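Local coordinates for light harvesting complex 1 Protein W (Rhodopseudomonas palustris, PDB 6Z5S) that probably sits in the gap of the light-harvesting 1 ring around the reaction centre and helps keep a passage open for quinone exchange, at residues P77-G80 against T81-G85. Residues are numbered along the deposited sequence; the frame is centred on the assembly and turned at random.
Sequences PAFG and TLFVG. With BCL (bacteriochlorophyll a), chain B.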
ATOM      1  N   PRO A  77      -2.735  39.737 -26.286  1.00 71.59           N
ATOM      2  CA  PRO A  77      -2.939  39.425 -27.707  1.00 71.59           C
ATOM      3  C   PRO A  77      -1.773  38.676 -28.315  1.00 71.59           C
ATOM      4  O   PRO A  77      -1.988  37.767 -29.121  1.00 71.59           O
ATOM      5  CB  PRO A  77      -3.127  40.807 -28.342  1.00 71.59           C
ATOM      6  CG  PRO A  77      -3.697  41.618 -27.267  1.00 71.59           C
ATOM      7  CD  PRO A  77      -3.054  41.147 -26.001  1.00 71.59           C
ATOM      8  N   ALA A  78      -0.541  39.018 -27.939  1.00 71.70           N
ATOM      9  CA  ALA A  78       0.611  38.277 -28.440  1.00 71.70           C
ATOM     10  C   ALA A  78       0.555  36.820 -28.013  1.00 71.70           C
ATOM     11  O   ALA A  78       0.833  35.916 -28.811  1.00 71.70           O
ATOM     12  CB  ALA A  78       1.904  38.924 -27.950  1.00 71.70           C
ATOM     13  N   PHE A  79       0.177  36.569 -26.761  1.00 72.13           N
ATOM     14  CA  PHE A  79       0.153  35.202 -26.264  1.00 72.13           C
ATOM     15  C   PHE A  79      -0.950  34.393 -26.929  1.00 72.13           C
ATOM     16  O   PHE A  79      -0.741  33.230 -27.289  1.00 72.13           O
ATOM     17  CB  PHE A  79      -0.015  35.201 -24.748  1.00 72.13           C
ATOM     18  CG  PHE A  79       0.094  33.846 -24.138  1.00 72.13           C
ATOM     19  CD1 PHE A  79       1.161  33.027 -24.445  1.00 72.13           C
ATOM     20  CD2 PHE A  79      -0.864  33.388 -23.260  1.00 72.13           C
ATOM     21  CE1 PHE A  79       1.270  31.779 -23.889  1.00 72.13           C
ATOM     22  CE2 PHE A  79      -0.759  32.140 -22.697  1.00 72.13           C
ATOM     23  CZ  PHE A  79       0.308  31.334 -23.012  1.00 72.13           C
ATOM     24  N   GLY A  80      -2.134  34.982 -27.090  1.00 76.66           N
ATOM     25  CA  GLY A  80      -3.191  34.289 -27.804  1.00 76.66           C
ATOM     26  C   GLY A  80      -2.873  34.102 -29.271  1.00 76.66           C
ATOM     27  O   GLY A  80      -3.324  33.138 -29.894  1.00 76.66           O
ATOM     28  N   THR A  81      -2.081  35.006 -29.839  1.00 76.73           N
ATOM     29  CA  THR A  81      -1.668  34.867 -31.224  1.00 76.73           C
ATOM     30  C   THR A  81      -0.689  33.716 -31.388  1.00 76.73           C
ATOM     31  O   THR A  81      -0.730  32.988 -32.388  1.00 76.73           O
ATOM     32  CB  THR A  81      -1.044  36.172 -31.691  1.00 76.73           C
ATOM     33  OG1 THR A  81      -1.981  37.238 -31.508  1.00 76.73           O
ATOM     34  CG2 THR A  81      -0.722  36.075 -33.115  1.00 76.73           C
ATOM     35  N   LEU A  82       0.199  33.547 -30.407  1.00 76.34           N
ATOM     36  CA  LEU A  82       1.111  32.410 -30.389  1.00 76.34           C
ATOM     37  C   LEU A  82       0.372  31.091 -30.547  1.00 76.34           C
ATOM     38  O   LEU A  82       0.955  30.104 -31.006  1.00 76.34           O
ATOM     39  CB  LEU A  82       1.908  32.411 -29.086  1.00 76.34           C
ATOM     40  CG  LEU A  82       3.329  31.862 -29.117  1.00 76.34           C
ATOM     41  CD1 LEU A  82       4.183  32.667 -30.069  1.00 76.34           C
ATOM     42  CD2 LEU A  82       3.920  31.887 -27.726  1.00 76.34           C
ATOM     43  N   PHE A  83      -0.906  31.055 -30.173  1.00 78.92           N
ATOM     44  CA  PHE A  83      -1.751  29.879 -30.333  1.00 78.92           C
ATOM     45  C   PHE A  83      -2.607  29.925 -31.589  1.00 78.92           C
ATOM     46  O   PHE A  83      -2.799  28.894 -32.236  1.00 78.92           O
ATOM     47  CB  PHE A  83      -2.662  29.711 -29.116  1.00 78.92           C
ATOM     48  CG  PHE A  83      -1.996  29.051 -27.947  1.00 78.92           C
ATOM     49  CD1 PHE A  83      -1.971  27.674 -27.837  1.00 78.92           C
ATOM     50  CD2 PHE A  83      -1.399  29.809 -26.956  1.00 78.92           C
ATOM     51  CE1 PHE A  83      -1.363  27.063 -26.759  1.00 78.92           C
ATOM     52  CE2 PHE A  83      -0.788  29.207 -25.879  1.00 78.92           C
ATOM     53  CZ  PHE A  83      -0.769  27.831 -25.779  1.00 78.92           C
ATOM     54  N   VAL A  84      -3.132  31.099 -31.951  1.00 80.40           N
ATOM     55  CA  VAL A  84      -4.029  31.179 -33.097  1.00 80.40           C
ATOM     56  C   VAL A  84      -3.281  31.000 -34.408  1.00 80.40           C
ATOM     57  O   VAL A  84      -3.893  30.652 -35.422  1.00 80.40           O
ATOM     58  CB  VAL A  84      -4.806  32.509 -33.114  1.00 80.40           C
ATOM     59  CG1 VAL A  84      -3.965  33.619 -33.708  1.00 80.40           C
ATOM     60  CG2 VAL A  84      -6.096  32.357 -33.887  1.00 80.40           C
ATOM     61  N   GLY A  85      -1.974  31.232 -34.424  1.00 82.20           N
ATOM     62  CA  GLY A  85      -1.184  30.974 -35.605  1.00 82.20           C
ATOM     63  C   GLY A  85      -1.261  29.530 -36.066  1.00 82.20           C
ATOM     64  O   GLY A  85      -1.738  29.231 -37.168  1.00 82.20           O
TER
HETATM   65 MG   BCL B 101       9.404  38.284 -27.402  1.00 49.26          MG
HETATM   66  CHA BCL B 101      11.813  36.830 -29.329  1.00 49.26           C
HETATM   67  CHB BCL B 101       7.287  35.829 -28.284  1.00 49.26           C
HETATM   68  CHC BCL B 101       7.162  39.557 -25.224  1.00 49.26           C
HETATM   69  CHD BCL B 101      11.818  40.430 -26.046  1.00 49.26           C
HETATM   70  NA  BCL B 101       9.441  36.766 -28.702  1.00 49.26           N
HETATM   71  C1A BCL B 101      10.426  36.340 -29.401  1.00 49.26           C
HETATM   72  C2A BCL B 101      10.069  35.234 -30.337  1.00 49.26           C
HETATM   73  C3A BCL B 101       8.576  35.199 -30.232  1.00 49.26           C
HETATM   74  C4A BCL B 101       8.394  35.990 -28.990  1.00 49.26           C
HETATM   75  CMA BCL B 101       7.918  35.898 -31.405  1.00 49.26           C
HETATM   76  CAA BCL B 101      10.621  33.912 -29.848  1.00 49.26           C
HETATM   77  CBA BCL B 101      11.357  33.184 -30.960  1.00 49.26           C
HETATM   78  CGA BCL B 101      11.172  31.703 -30.784  1.00 49.26           C
HETATM   79  O1A BCL B 101      10.318  31.269 -30.038  1.00 49.26           O
HETATM   80  O2A BCL B 101      12.000  30.757 -31.503  1.00 49.26           O
HETATM   81  NB  BCL B 101       7.515  37.759 -26.814  1.00 49.26           N
HETATM   82  C1B BCL B 101       6.762  36.753 -27.282  1.00 49.26           C
HETATM   83  C2B BCL B 101       5.406  36.602 -26.708  1.00 49.26           C
HETATM   84  C3B BCL B 101       5.384  37.738 -25.777  1.00 49.26           C
HETATM   85  C4B BCL B 101       6.708  38.373 -25.945  1.00 49.26           C
HETATM   86  CMB BCL B 101       4.387  35.548 -27.041  1.00 49.26           C
HETATM   87  CAB BCL B 101       4.304  38.202 -24.861  1.00 49.26           C
HETATM   88  OBB BCL B 101       4.238  39.378 -24.569  1.00 49.26           O
HETATM   89  CBB BCL B 101       3.339  37.205 -24.301  1.00 49.26           C
HETATM   90  NC  BCL B 101       9.434  39.684 -25.973  1.00 49.26           N
HETATM   91  C1C BCL B 101       8.400  40.021 -25.189  1.00 49.26           C
HETATM   92  C2C BCL B 101       8.720  41.048 -24.165  1.00 49.26           C
HETATM   93  C3C BCL B 101      10.133  41.384 -24.516  1.00 49.26           C
HETATM   94  C4C BCL B 101      10.426  40.411 -25.595  1.00 49.26           C
HETATM   95  CMC BCL B 101       7.827  42.258 -24.353  1.00 49.26           C
HETATM   96  CAC BCL B 101      11.112  41.114 -23.390  1.00 49.26           C
HETATM   97  CBC BCL B 101      11.036  42.154 -22.301  1.00 49.26           C
HETATM   98  ND  BCL B 101      11.407  38.631 -27.532  1.00 49.26           N
HETATM   99  C1D BCL B 101      12.303  39.488 -27.030  1.00 49.26           C
HETATM  100  C2D BCL B 101      13.686  39.294 -27.564  1.00 49.26           C
HETATM  101  C3D BCL B 101      13.423  38.196 -28.491  1.00 49.26           C
HETATM  102  C4D BCL B 101      12.131  37.905 -28.428  1.00 49.26           C
HETATM  103  CMD BCL B 101      15.056  39.874 -27.385  1.00 49.26           C
HETATM  104  CAD BCL B 101      14.076  37.311 -29.470  1.00 49.26           C
HETATM  105  OBD BCL B 101      15.311  37.306 -29.785  1.00 49.26           O
HETATM  106  CBD BCL B 101      13.057  36.391 -30.033  1.00 49.26           C
HETATM  107  CGD BCL B 101      13.024  36.559 -31.514  1.00 49.26           C
HETATM  108  O1D BCL B 101      12.861  37.647 -32.024  1.00 49.26           O
HETATM  109  O2D BCL B 101      13.235  35.411 -32.365  1.00 49.26           O
HETATM  110  CED BCL B 101      13.438  35.598 -33.758  1.00 49.26           C
HETATM  111  C1  BCL B 101      11.415  29.528 -31.914  1.00 49.26           C
HETATM  112  C2  BCL B 101      11.587  29.409 -33.405  1.00 49.26           C
HETATM  113  C3  BCL B 101      11.120  28.364 -34.097  1.00 49.26           C
HETATM  114  C4  BCL B 101      11.341  28.330 -35.580  1.00 49.26           C
HETATM  115  C5  BCL B 101      10.365  27.251 -33.406  1.00 49.26           C
HETATM  116  C6  BCL B 101       8.880  27.591 -33.306  1.00 49.26           C
HETATM  117  C7  BCL B 101       8.122  26.640 -32.385  1.00 49.26           C
HETATM  118  C8  BCL B 101       8.134  25.203 -32.898  1.00 49.26           C
HETATM  119  C9  BCL B 101       6.847  24.874 -33.647  1.00 49.26           C
HETATM  120  C10 BCL B 101       8.391  24.247 -31.733  1.00 49.26           C
HETATM  121  C11 BCL B 101       7.297  23.202 -31.526  1.00 49.26           C
HETATM  122  C12 BCL B 101       6.575  23.417 -30.199  1.00 49.26           C
HETATM  123  C13 BCL B 101       6.998  22.379 -29.165  1.00 49.26           C
HETATM  124  C14 BCL B 101       5.952  21.279 -29.039  1.00 49.26           C
HETATM  125  C15 BCL B 101       7.238  23.056 -27.818  1.00 49.26           C
HETATM  126  C16 BCL B 101       8.249  22.283 -26.976  1.00 49.26           C
HETATM  127  C17 BCL B 101       8.590  23.016 -25.684  1.00 49.26           C
HETATM  128  C18 BCL B 101       9.183  22.057 -24.657  1.00 49.26           C
HETATM  129  C19 BCL B 101       8.914  22.540 -23.238  1.00 49.26           C
HETATM  130  C20 BCL B 101      10.676  21.843 -24.875  1.00 49.26           C
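F79 and F83 stack one turn apart on helix 67-89, predicted to span the membrane, in a three-helix membrane protein. The stack is T-shaped. F83 presents its edge to the face of F79, with ring centroids 5.5 Å apart and planes at 87°. Between the rings the closest atoms are F83 CE2 and F79 CZ, 3.7 Å apart. The two side chains run side by side in the same direction. F79 reaches this position with CG anti to the backbone N (chi1 -174°). The edge of F83 also meets the backbone, where CD2 lies 3.5 Å from F79 O and the oxygen sits in the ring plane.

T81 and G80 join the turns through the backbone. T81 N bonds to P77 O at 2.9 Å. T81 OG1 is modelled too close to the same oxygen to rely on. The T81 side chain packs on A11 and T15 of helix 10-24. L82 N bonds to A78 O at 2.9 Å.

A78, F79 and L82 line the bacteriochlorophyll a pocket. L82 lies beside F79 on the pigment side, its CD2 3.8 Å from the pigment methyl CMB, and it also packs on M41 and P45 of helix 37-57. F79 touches the pigment acetyl carbon CBB with its CB and F83 with its ring.

G80 O accepts two bonds. V84 N donates at 2.9 Å. F83 N, at 3.2 Å from G80 O, arrives from above the carbonyl plane.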